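Local coordinates for protein prenylcyclase (Actinoplanes teichomyceticus, PDB 6IJ1) that probably acts as a prenylcyclase or prenyltransferase on isoprenoid substrates, at residues P73-N78 with E109-P114; G80-Y83 with P88-A91; R277-R280 with S284-P287; A321-T324 with H328-A331. One frame throughout, in Å; residues are numbered along the deposited sequence.

Contact 1: residues P73-N78 with E109-P114; sequences PEQHDN and EPWARP
Gln-75 reaches from its loop to the backbone of Trp-111, at the turn that leads into helix 112-121. Its CB rests on the indole of Trp-81, further along the same loop. CG stands anti to the backbone N (chi1 -170°) and the chain runs straight on from there, which carries the amide across to the other segment. CD then comes within 3.6 Å of Trp-111 O. OE1 lies 3.5 Å from Trp-111 CB, a van der Waals contact with no hydrogen bond, and the amide and indole planes are nearly perpendicular. NE2 donates to Trp-111 O over 3.0 Å in a fairly straight bond; the acceptor sits in the amide plane, while the donor is tilted somewhat from the plane of the carbonyl. NE2 also binds Gly-79 O, so one nitrogen holds its own loop and the turn before helix 112-121 together, and Pro-114 CB packs 4.1 Å from it.

The indole of Trp-111 is anchored separately, NE1 donating to Glu-109 OE1 at 2.8 Å. Farther along, water 1 lies between the loop and the helix, 2.9 Å from Pro-114 O and close to Asn-78 O. Gln-75 to Trp-81 follows the QxxxGxW pattern of terpene-cyclase QW motifs. The contact lies at the surface, joining the loop after helix 58-71 to the start of helix 112-121, while Trp-111 packs on Leu-98 and Ala-101 of helix 91-104.

Contact 2: residues G80-Y83 with P88-A91; sequences GWNY and PEDA
Asn-82 and Glu-89 lie side by side and point the same way, their amide and carboxylate planes turned 46° apart. Asn-82 ND2 donates to Glu-89 OE2 over 3.0 Å; the bond is bent, and it meets the oxygen on its anti side. Glu-89 CG, beside the backbone N, lies 3.5 Å from Gly-80 C, and the bend at chi2 (68°) then swings the carboxylate alongside the amide. The other oxygen, OE1, takes a bond from Asn-78 ND2, so both ends of the carboxylate are gripped. Gly-80 lies so close under Glu-89 that a CB there would collide with Glu-89 CB.

Beneath these side chains the backbones are joined by Asp-90 N, which donates to Trp-81 O at 3.0 Å. Asp-90 turns its carboxylate toward segment 80-83, and water 2 fills the corner: it donates to Asp-90 OD1 (2.6 Å) and Pro-88 O, and accepts from Tyr-83 N. OD1 also bonds Ser-93 OG; Asp-90 is the N-cap of helix 91-104, its side chain capping a backbone N of the first turn. The loop thus folds back on itself just before that helix, with Trp-81 and Asn-82 against Asp-42 of helix 42-52 and Glu-89 against Phe-118 of helix 112-121.

Contact 3: residues R277-R280 with S284-P287; sequences RHQR and SWTP
Gln-279 lies over one face of the Trp-285 indole. The CA-H group points at the five-membered ring in a CH-pi contact, with Gln-279 CA 3.8 Å from its centroid. CB and CG then run on above the six-membered ring, because the chain is extended with CG opposite the backbone N (chi1 -173°). The amide that follows is only 13° from parallel to the indole, and Gln-279 NE2 stands 3.3 Å from Trp-285 CH2. Its hydrogens are used beyond the ring, on Gly-283 O and Ala-13 O.

Among direct polar links, Arg-280 N donates to Ser-284 O at 2.8 Å, a fairly straight bond that meets the oxygen nearly head-on and closes the turn. Arg-280 CD lies 3.4 Å from Ser-284 OG, and the bend at chi3 (43°) turns the guanidinium so that its edge faces the hydroxyl. Asp-282 serves both, salt-bridged to Arg-280 and bonded to Ser-284 OG.

Two waters complete the seam. Water 3 joins His-278 O to Thr-286 N, and water 4 links Arg-280 NH1 with Thr-286 OG1, 2.7 Å away.

Replacing Trp-285 by an alanine would probably leave Gln-279 without the surface that holds its amide flat and Leu-275 O without its indole N-H partner. Gln-279 to Trp-285 fits the QxxxGxW pattern, as in the QW motifs of terpene cyclases: the amide lies close to parallel over the indole face, and its nitrogen is held by hydrogen bonds, so helix 265-278, the turn after it and helix 10-23 are fastened through one side chain.

Contact 4: residues A321-T324 with H328-A331; sequences ARDT and HTTA
Asp-323 meets the first turn of helix 327-341 through a single oxygen that takes two hydrogen bonds from Thr-329. The hydroxyl OG1 donates to OD2 over 2.6 Å, close to the carboxylate plane and on its syn side. Thr-329 N reaches the same OD2 at 2.8 Å from well above that plane, 45° out of it, and both donors come from one face. Thr-329 can make the pair because its OG1 lies beside its own backbone N (chi1 -62°).

The other carboxylate oxygen and the threonine hydroxyl have further partners. Asp-323 OD1 accepts from Ala-289 N, and Thr-329 OG1, while donating to the carboxylate, accepts from Ser-288 N. The carboxylate therefore bridges the helix start and the chain leading to strand 291-292.

Nonpolar contact is slight. Asp-323 CB touches His-328 CB at 3.8 Å, and the histidine ring then turns away: its chi1 of -166° sends it among Trp-43, Tyr-47, which it stacks on, and Trp-195. His-328 N goes instead to Asp-33 OD2, so two acidic side chains accept from successive backbone N-H groups of this first turn.

An asparagine in place of Asp-323 would probably fail to satisfy Ala-289 N and both Thr-329 donors at once, since one of its ends would offer N-H groups instead of an acceptor. Hydrogen bonds rather than surface burial hold the contact: a buried carboxylate meets N-H groups of the helix start and a strand-side loop, and a threonine hydroxyl acts as donor and acceptor between them.

From the N terminus, contact 1 closes the longer of the first two loops, bringing 73-78 back to 109-114 around helix 91-104. Contact 2 lies within that loop, pinching 80-83 against 88-91, and the two touch where the Trp-81 and Trp-111 rings pack. Contacts 3 and 4 follow in series, each a short closure near the C terminus: the turn after helix 265-278, then the start of helix 327-341. These also touch, Ser-284 and Trp-285 lying against Thr-330 and Pro-287 against Asp-323. The nearest atoms of contacts 2 and 3 are about 13 Å apart, on opposite sides of the chain's centre, with contact 4 nearer that centre.

Contact 1: residues P73-N78 with E109-P114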
loop_
_atom_site.group_PDB
_atom_site.type_symbol
_atom_site.label_atom_id
_atom_site.label_comp_id
_atom_site.label_asym_id
_atom_site.label_seq_id
_atom_site.Cartn_x
_atom_site.Cartn_y
_atom_site.Cartn_z
ATOM N N PRO A 73 -16.602 0.728 -13.564
ATOM C CA PRO A 73 -17.918 1.344 -13.297
ATOM C C PRO A 73 -18.121 1.837 -11.883
ATOM O O PRO A 73 -19.104 2.570 -11.617
ATOM C CB PRO A 73 -18.900 0.229 -13.629
ATOM C CG PRO A 73 -18.147 -1.007 -13.700
ATOM C CD PRO A 73 -16.726 -0.669 -13.990
ATOM N N GLU A 74 -17.275 1.444 -10.941
ATOM C CA GLU A 74 -17.387 1.948 -9.574
ATOM C C GLU A 74 -16.785 3.328 -9.363
ATOM O O GLU A 74 -16.938 3.918 -8.287
ATOM C CB GLU A 74 -16.717 0.978 -8.597
ATOM C CG GLU A 74 -17.271 -0.402 -8.647
ATOM C CD GLU A 74 -18.750 -0.422 -8.321
ATOM O OE1 GLU A 74 -19.155 0.357 -7.431
ATOM O OE2 GLU A 74 -19.493 -1.170 -8.978
ATOM N N GLN A 75 -16.145 3.912 -10.387
ATOM C CA GLN A 75 -15.610 5.259 -10.233
ATOM C C GLN A 75 -16.724 6.259 -9.893
ATOM O O GLN A 75 -17.794 6.249 -10.524
ATOM C CB GLN A 75 -14.917 5.673 -11.558
ATOM C CG GLN A 75 -14.091 6.976 -11.453
ATOM C CD GLN A 75 -13.421 7.290 -12.790
ATOM O OE1 GLN A 75 -13.917 6.887 -13.842
ATOM N NE2 GLN A 75 -12.293 7.994 -12.735
ATOM N N HIS A 76 -16.460 7.158 -8.946
ATOM C CA HIS A 76 -17.397 8.211 -8.566
ATOM C C HIS A 76 -17.367 9.313 -9.606
ATOM O O HIS A 76 -16.376 9.465 -10.349
ATOM C CB HIS A 76 -17.014 8.759 -7.181
ATOM C CG HIS A 76 -18.034 9.660 -6.543
ATOM N ND1 HIS A 76 -18.163 11.003 -6.845
ATOM C CD2 HIS A 76 -18.947 9.406 -5.571
ATOM C CE1 HIS A 76 -19.112 11.532 -6.101
ATOM N NE2 HIS A 76 -19.601 10.584 -5.314
ATOM N N ASP A 77 -18.441 10.134 -9.641
ATOM C CA ASP A 77 -18.421 11.293 -10.550
ATOM C C ASP A 77 -17.261 12.256 -10.273
ATOM O O ASP A 77 -16.839 13.004 -11.172
ATOM C CB ASP A 77 -19.719 12.095 -10.421
ATOM C CG ASP A 77 -20.943 11.346 -10.947
ATOM O OD1 ASP A 77 -20.810 10.362 -11.727
ATOM O OD2 ASP A 77 -22.065 11.773 -10.576
ATOM N N ASN A 78 -16.723 12.278 -9.042
ATOM C CA ASN A 78 -15.581 13.127 -8.713
ATOM C C ASN A 78 -14.259 12.543 -9.243
ATOM O O ASN A 78 -13.220 13.185 -9.071
ATOM C CB ASN A 78 -15.478 13.414 -7.193
ATOM C CG ASN A 78 -15.261 12.169 -6.311
ATOM O OD1 ASN A 78 -14.779 11.129 -6.756
ATOM N ND2 ASN A 78 -15.656 12.289 -5.028
ATOM N N GLU A 109 -7.314 5.001 -21.249
ATOM C CA GLU A 109 -8.763 5.128 -21.503
ATOM C C GLU A 109 -9.329 6.396 -20.863
ATOM O O GLU A 109 -8.806 6.896 -19.855
ATOM C CB GLU A 109 -9.463 3.916 -20.922
ATOM C CG GLU A 109 -9.077 2.680 -21.676
ATOM C CD GLU A 109 -9.535 1.322 -21.152
ATOM O OE1 GLU A 109 -10.447 1.282 -20.281
ATOM O OE2 GLU A 109 -8.956 0.307 -21.600
ATOM N N PRO A 110 -10.411 6.993 -21.414
ATOM C CA PRO A 110 -10.799 8.323 -20.935
ATOM C C PRO A 110 -11.284 8.389 -19.491
ATOM O O PRO A 110 -11.166 9.465 -18.921
ATOM C CB PRO A 110 -11.965 8.727 -21.892
ATOM C CG PRO A 110 -11.583 8.050 -23.166
ATOM C CD PRO A 110 -10.988 6.711 -22.764
ATOM N N TRP A 111 -11.768 7.280 -18.911
ATOM C CA TRP A 111 -12.144 7.345 -17.495
ATOM C C TRP A 111 -10.935 7.631 -16.609
ATOM O O TRP A 111 -11.111 8.108 -15.485
ATOM C CB TRP A 111 -12.827 6.045 -17.066
ATOM C CG TRP A 111 -11.981 4.808 -17.274
ATOM C CD1 TRP A 111 -12.019 3.917 -18.324
ATOM C CD2 TRP A 111 -10.951 4.338 -16.373
ATOM N NE1 TRP A 111 -11.047 2.919 -18.124
ATOM C CE2 TRP A 111 -10.402 3.161 -16.928
ATOM C CE3 TRP A 111 -10.469 4.810 -15.125
ATOM C CZ2 TRP A 111 -9.319 2.441 -16.261
ATOM C CZ3 TRP A 111 -9.430 4.109 -14.469
ATOM C CH2 TRP A 111 -8.874 2.951 -15.060
ATOM N N ALA A 112 -9.710 7.394 -17.103
ATOM C CA ALA A 112 -8.576 7.753 -16.229
ATOM C C ALA A 112 -8.445 9.258 -16.028
ATOM O O ALA A 112 -7.971 9.713 -14.984
ATOM C CB ALA A 112 -7.283 7.176 -16.804
ATOM N N ARG A 113 -8.877 10.100 -16.988
ATOM C CA ARG A 113 -8.666 11.536 -16.818
ATOM C C ARG A 113 -9.320 12.108 -15.553
ATOM O O ARG A 113 -8.649 12.865 -14.827
ATOM C CB ARG A 113 -9.155 12.264 -18.093
ATOM C CG ARG A 113 -8.964 13.743 -18.016
ATOM C CD ARG A 113 -9.940 14.456 -18.968
ATOM N NE ARG A 113 -9.213 14.810 -20.177
ATOM C CZ ARG A 113 -9.716 15.455 -21.237
ATOM N NH1 ARG A 113 -10.983 15.844 -21.272
ATOM N NH2 ARG A 113 -8.926 15.708 -22.281
ATOM N N PRO A 114 -10.608 11.851 -15.266
ATOM C CA PRO A 114 -11.170 12.354 -13.995
ATOM C C PRO A 114 -10.463 11.758 -12.786
ATOM O O PRO A 114 -10.417 12.405 -11.730
ATOM C CB PRO A 114 -12.639 11.895 -14.029
ATOM C CG PRO A 114 -12.901 11.376 -15.330
ATOM C CD PRO A 114 -11.616 11.151 -16.083
HETATM O O HOH W 1 -12.248 14.643 -11.760
#

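Contact 2: residues G80-Y83 with P88-A91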
loop_
_atom_site.group_PDB
_atom_site.type_symbol
_atom_site.label_atom_id
_atom_site.label_comp_id
_atom_site.label_asym_id
_atom_site.label_seq_id
_atom_site.Cartn_x
_atom_site.Cartn_y
_atom_site.Cartn_z
ATOM N N GLY A 80 -12.920 9.519 -8.323
ATOM C CA GLY A 80 -12.221 8.719 -7.329
ATOM C C GLY A 80 -12.856 7.381 -6.995
ATOM O O GLY A 80 -13.985 7.033 -7.392
ATOM N N TRP A 81 -12.094 6.595 -6.215
ATOM C CA TRP A 81 -12.565 5.350 -5.599
ATOM C C TRP A 81 -12.317 5.428 -4.107
ATOM O O TRP A 81 -11.713 6.385 -3.633
ATOM C CB TRP A 81 -11.829 4.175 -6.177
ATOM C CG TRP A 81 -12.238 3.803 -7.592
ATOM C CD1 TRP A 81 -13.064 2.763 -7.963
ATOM C CD2 TRP A 81 -11.720 4.381 -8.811
ATOM N NE1 TRP A 81 -13.130 2.718 -9.369
ATOM C CE2 TRP A 81 -12.317 3.681 -9.877
ATOM C CE3 TRP A 81 -10.820 5.420 -9.083
ATOM C CZ2 TRP A 81 -12.012 3.970 -11.234
ATOM C CZ3 TRP A 81 -10.525 5.727 -10.453
ATOM C CH2 TRP A 81 -11.133 4.995 -11.470
ATOM N N ASN A 82 -12.821 4.412 -3.357
ATOM C CA ASN A 82 -12.860 4.517 -1.889
ATOM C C ASN A 82 -12.492 3.200 -1.213
ATOM O O ASN A 82 -12.271 2.183 -1.843
ATOM C CB ASN A 82 -14.244 5.030 -1.421
ATOM C CG ASN A 82 -15.367 4.203 -1.962
ATOM O OD1 ASN A 82 -15.299 2.984 -2.112
ATOM N ND2 ASN A 82 -16.451 4.896 -2.266
ATOM N N TYR A 83 -12.404 3.259 0.130
ATOM C CA TYR A 83 -12.272 2.025 0.901
ATOM C C TYR A 83 -13.464 1.134 0.631
ATOM O O TYR A 83 -13.323 -0.055 0.350
ATOM C CB TYR A 83 -12.189 2.411 2.422
ATOM C CG TYR A 83 -12.300 1.265 3.471
ATOM C CD1 TYR A 83 -13.548 0.705 3.818
ATOM C CD2 TYR A 83 -11.185 0.755 4.078
ATOM C CE1 TYR A 83 -13.645 -0.330 4.745
ATOM C CE2 TYR A 83 -11.273 -0.274 5.021
ATOM C CZ TYR A 83 -12.501 -0.807 5.348
ATOM O OH TYR A 83 -12.561 -1.830 6.268
ATOM N N PRO A 88 -15.671 8.461 2.132
ATOM C CA PRO A 88 -15.475 9.350 0.979
ATOM C C PRO A 88 -14.349 8.815 0.104
ATOM O O PRO A 88 -13.490 8.045 0.562
ATOM C CB PRO A 88 -15.091 10.696 1.608
ATOM C CG PRO A 88 -14.558 10.364 2.930
ATOM C CD PRO A 88 -15.146 9.043 3.376
ATOM N N GLU A 89 -14.386 9.193 -1.175
ATOM C CA GLU A 89 -13.266 8.798 -2.053
ATOM C C GLU A 89 -11.941 9.385 -1.558
ATOM O O GLU A 89 -11.880 10.456 -0.958
ATOM C CB GLU A 89 -13.545 9.237 -3.492
ATOM C CG GLU A 89 -14.694 8.432 -4.149
ATOM C CD GLU A 89 -16.062 8.737 -3.497
ATOM O OE1 GLU A 89 -16.384 9.908 -3.281
ATOM O OE2 GLU A 89 -16.775 7.767 -3.181
ATOM N N ASP A 90 -10.850 8.641 -1.819
ATOM C CA ASP A 90 -9.562 9.060 -1.286
ATOM C C ASP A 90 -8.467 8.798 -2.322
ATOM O O ASP A 90 -8.635 8.011 -3.272
ATOM C CB ASP A 90 -9.216 8.314 0.016
ATOM C CG ASP A 90 -8.863 6.874 -0.234
ATOM O OD1 ASP A 90 -9.755 5.986 -0.254
ATOM O OD2 ASP A 90 -7.640 6.617 -0.373
ATOM N N ALA A 91 -7.389 9.557 -2.165
ATOM C CA ALA A 91 -6.294 9.497 -3.160
ATOM C C ALA A 91 -5.590 8.170 -3.170
ATOM O O ALA A 91 -5.068 7.759 -4.214
ATOM C CB ALA A 91 -5.261 10.598 -2.865
HETATM O O HOH W 2 -11.972 5.889 1.185
#

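Contact 3: residues R277-R280 with S284-P287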
loop_
_atom_site.group_PDB
_atom_site.type_symbol
_atom_site.label_atom_id
_atom_site.label_comp_id
_atom_site.label_asym_id
_atom_site.label_seq_id
_atom_site.Cartn_x
_atom_site.Cartn_y
_atom_site.Cartn_z
ATOM N N ARG A 277 9.456 -20.178 4.568
ATOM C CA ARG A 277 9.351 -21.092 5.696
ATOM C C ARG A 277 8.119 -20.773 6.525
ATOM O O ARG A 277 7.603 -21.660 7.227
ATOM C CB ARG A 277 10.572 -20.999 6.606
ATOM C CG ARG A 277 11.811 -21.623 6.017
ATOM C CD ARG A 277 12.942 -21.735 7.090
ATOM N NE ARG A 277 13.220 -20.528 7.866
ATOM C CZ ARG A 277 14.023 -19.540 7.436
ATOM N NH1 ARG A 277 14.639 -19.640 6.287
ATOM N NH2 ARG A 277 14.247 -18.498 8.219
ATOM N N HIS A 278 7.630 -19.529 6.482
ATOM C CA HIS A 278 6.552 -19.139 7.397
ATOM C C HIS A 278 5.185 -19.040 6.711
ATOM O O HIS A 278 4.193 -18.642 7.341
ATOM C CB HIS A 278 6.916 -17.809 8.115
ATOM C CG HIS A 278 7.903 -18.034 9.212
ATOM N ND1 HIS A 278 9.262 -18.174 9.021
ATOM C CD2 HIS A 278 7.685 -18.259 10.530
ATOM C CE1 HIS A 278 9.834 -18.446 10.185
ATOM N NE2 HIS A 278 8.899 -18.477 11.116
ATOM N N GLN A 279 5.086 -19.430 5.457
ATOM C CA GLN A 279 3.792 -19.480 4.819
ATOM C C GLN A 279 2.899 -20.504 5.535
ATOM O O GLN A 279 3.347 -21.584 5.941
ATOM C CB GLN A 279 3.985 -19.897 3.357
ATOM C CG GLN A 279 2.719 -19.818 2.525
ATOM C CD GLN A 279 2.966 -20.129 1.069
ATOM O OE1 GLN A 279 3.900 -20.814 0.750
ATOM N NE2 GLN A 279 2.145 -19.595 0.203
ATOM N N ARG A 280 1.647 -20.132 5.742
ATOM C CA ARG A 280 0.653 -21.006 6.401
ATOM C C ARG A 280 0.243 -22.148 5.469
ATOM O O ARG A 280 0.352 -22.040 4.254
ATOM C CB ARG A 280 -0.575 -20.175 6.757
ATOM C CG ARG A 280 -0.311 -19.105 7.841
ATOM C CD ARG A 280 -1.551 -18.075 7.962
ATOM N NE ARG A 280 -2.831 -18.808 7.914
ATOM C CZ ARG A 280 -3.406 -19.310 9.009
ATOM N NH1 ARG A 280 -2.845 -19.170 10.216
ATOM N NH2 ARG A 280 -4.528 -20.018 8.878
ATOM N N SER A 284 -1.579 -18.591 2.780
ATOM C CA SER A 284 -1.485 -17.192 3.196
ATOM C C SER A 284 -0.372 -17.010 4.213
ATOM O O SER A 284 0.357 -17.938 4.567
ATOM C CB SER A 284 -2.815 -16.716 3.798
ATOM O OG SER A 284 -3.061 -17.415 5.026
ATOM N N TRP A 285 -0.173 -15.748 4.668
ATOM C CA TRP A 285 0.734 -15.430 5.769
ATOM C C TRP A 285 -0.063 -14.772 6.881
ATOM O O TRP A 285 -1.160 -14.220 6.621
ATOM C CB TRP A 285 1.863 -14.472 5.275
ATOM C CG TRP A 285 2.944 -15.205 4.508
ATOM C CD1 TRP A 285 4.134 -15.653 5.040
ATOM C CD2 TRP A 285 2.926 -15.609 3.130
ATOM N NE1 TRP A 285 4.845 -16.328 4.059
ATOM C CE2 TRP A 285 4.141 -16.291 2.883
ATOM C CE3 TRP A 285 2.029 -15.418 2.067
ATOM C CZ2 TRP A 285 4.496 -16.792 1.601
ATOM C CZ3 TRP A 285 2.357 -15.926 0.809
ATOM C CH2 TRP A 285 3.589 -16.630 0.600
ATOM N N THR A 286 0.521 -14.800 8.091
ATOM C CA THR A 286 -0.158 -14.256 9.262
ATOM C C THR A 286 -0.556 -12.813 8.977
ATOM O O THR A 286 0.297 -12.016 8.560
ATOM C CB THR A 286 0.792 -14.295 10.431
ATOM O OG1 THR A 286 1.149 -15.701 10.635
ATOM C CG2 THR A 286 0.151 -13.684 11.704
ATOM N N PRO A 287 -1.802 -12.417 9.232
ATOM C CA PRO A 287 -2.183 -11.030 8.947
ATOM C C PRO A 287 -1.304 -10.083 9.732
ATOM O O PRO A 287 -1.248 -10.116 10.986
ATOM C CB PRO A 287 -3.641 -10.943 9.395
ATOM C CG PRO A 287 -4.157 -12.410 9.143
ATOM C CD PRO A 287 -2.985 -13.236 9.578
HETATM O O HOH W 3 3.102 -16.168 8.101
HETATM O O HOH W 4 -0.706 -17.535 11.292
#

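Contact 4: residues A321-T324 with H328-A331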
loop_
_atom_site.group_PDB
_atom_site.type_symbol
_atom_site.label_atom_id
_atom_site.label_comp_id
_atom_site.label_asym_id
_atom_site.label_seq_id
_atom_site.Cartn_x
_atom_site.Cartn_y
_atom_site.Cartn_z
ATOM N N ALA A 321 -5.428 -1.532 13.229
ATOM C CA ALA A 321 -6.226 -2.605 12.657
ATOM C C ALA A 321 -5.313 -3.564 11.932
ATOM O O ALA A 321 -4.130 -3.280 11.700
ATOM C CB ALA A 321 -7.261 -2.029 11.677
ATOM N N ARG A 322 -5.865 -4.707 11.557
ATOM C CA ARG A 322 -5.151 -5.662 10.734
ATOM C C ARG A 322 -6.047 -6.093 9.584
ATOM O O ARG A 322 -7.272 -5.938 9.618
ATOM C CB ARG A 322 -4.693 -6.890 11.560
ATOM C CG ARG A 322 -5.797 -7.819 11.854
ATOM C CD ARG A 322 -5.277 -8.903 12.919
ATOM N NE ARG A 322 -5.326 -8.342 14.255
ATOM C CZ ARG A 322 -4.465 -8.668 15.231
ATOM N NH1 ARG A 322 -3.470 -9.530 14.991
ATOM N NH2 ARG A 322 -4.645 -8.148 16.455
ATOM N N ASP A 323 -5.410 -6.633 8.539
ATOM C CA ASP A 323 -6.129 -7.199 7.414
ATOM C C ASP A 323 -6.736 -8.530 7.844
ATOM O O ASP A 323 -6.089 -9.597 7.768
ATOM C CB ASP A 323 -5.172 -7.378 6.205
ATOM C CG ASP A 323 -3.901 -8.146 6.539
ATOM O OD1 ASP A 323 -3.238 -7.887 7.576
ATOM O OD2 ASP A 323 -3.494 -8.974 5.675
ATOM N N THR A 324 -7.971 -8.443 8.346
ATOM C CA THR A 324 -8.707 -9.541 8.969
ATOM C C THR A 324 -8.555 -10.890 8.273
ATOM O O THR A 324 -8.421 -11.937 8.931
ATOM C CB THR A 324 -10.149 -9.128 8.959
ATOM O OG1 THR A 324 -10.273 -7.786 9.446
ATOM C CG2 THR A 324 -10.970 -10.078 9.874
ATOM N N HIS A 328 -4.400 -8.702 2.223
ATOM C CA HIS A 328 -3.422 -7.655 1.969
ATOM C C HIS A 328 -2.024 -8.149 2.258
ATOM O O HIS A 328 -1.107 -7.956 1.462
ATOM C CB HIS A 328 -3.792 -6.432 2.830
ATOM C CG HIS A 328 -3.092 -5.171 2.437
ATOM N ND1 HIS A 328 -1.736 -5.018 2.552
ATOM C CD2 HIS A 328 -3.568 -4.021 1.904
ATOM C CE1 HIS A 328 -1.394 -3.819 2.118
ATOM N NE2 HIS A 328 -2.489 -3.183 1.704
ATOM N N THR A 329 -1.856 -8.841 3.380
ATOM C CA THR A 329 -0.520 -9.381 3.712
ATOM C C THR A 329 -0.057 -10.349 2.650
ATOM O O THR A 329 1.079 -10.288 2.191
ATOM C CB THR A 329 -0.550 -10.107 5.080
ATOM O OG1 THR A 329 -0.900 -9.206 6.127
ATOM C CG2 THR A 329 0.833 -10.739 5.414
ATOM N N THR A 330 -0.920 -11.268 2.238
ATOM C CA THR A 330 -0.487 -12.277 1.282
ATOM C C THR A 330 -0.121 -11.636 -0.048
ATOM O O THR A 330 0.895 -12.017 -0.642
ATOM C CB THR A 330 -1.617 -13.302 1.128
ATOM O OG1 THR A 330 -1.822 -13.926 2.384
ATOM C CG2 THR A 330 -1.227 -14.367 0.077
ATOM N N ALA A 331 -0.930 -10.664 -0.501
ATOM C CA ALA A 331 -0.563 -9.996 -1.758
ATOM C C ALA A 331 0.783 -9.309 -1.632
ATOM O O ALA A 331 1.631 -9.367 -2.558
ATOM C CB ALA A 331 -1.647 -8.995 -2.175
#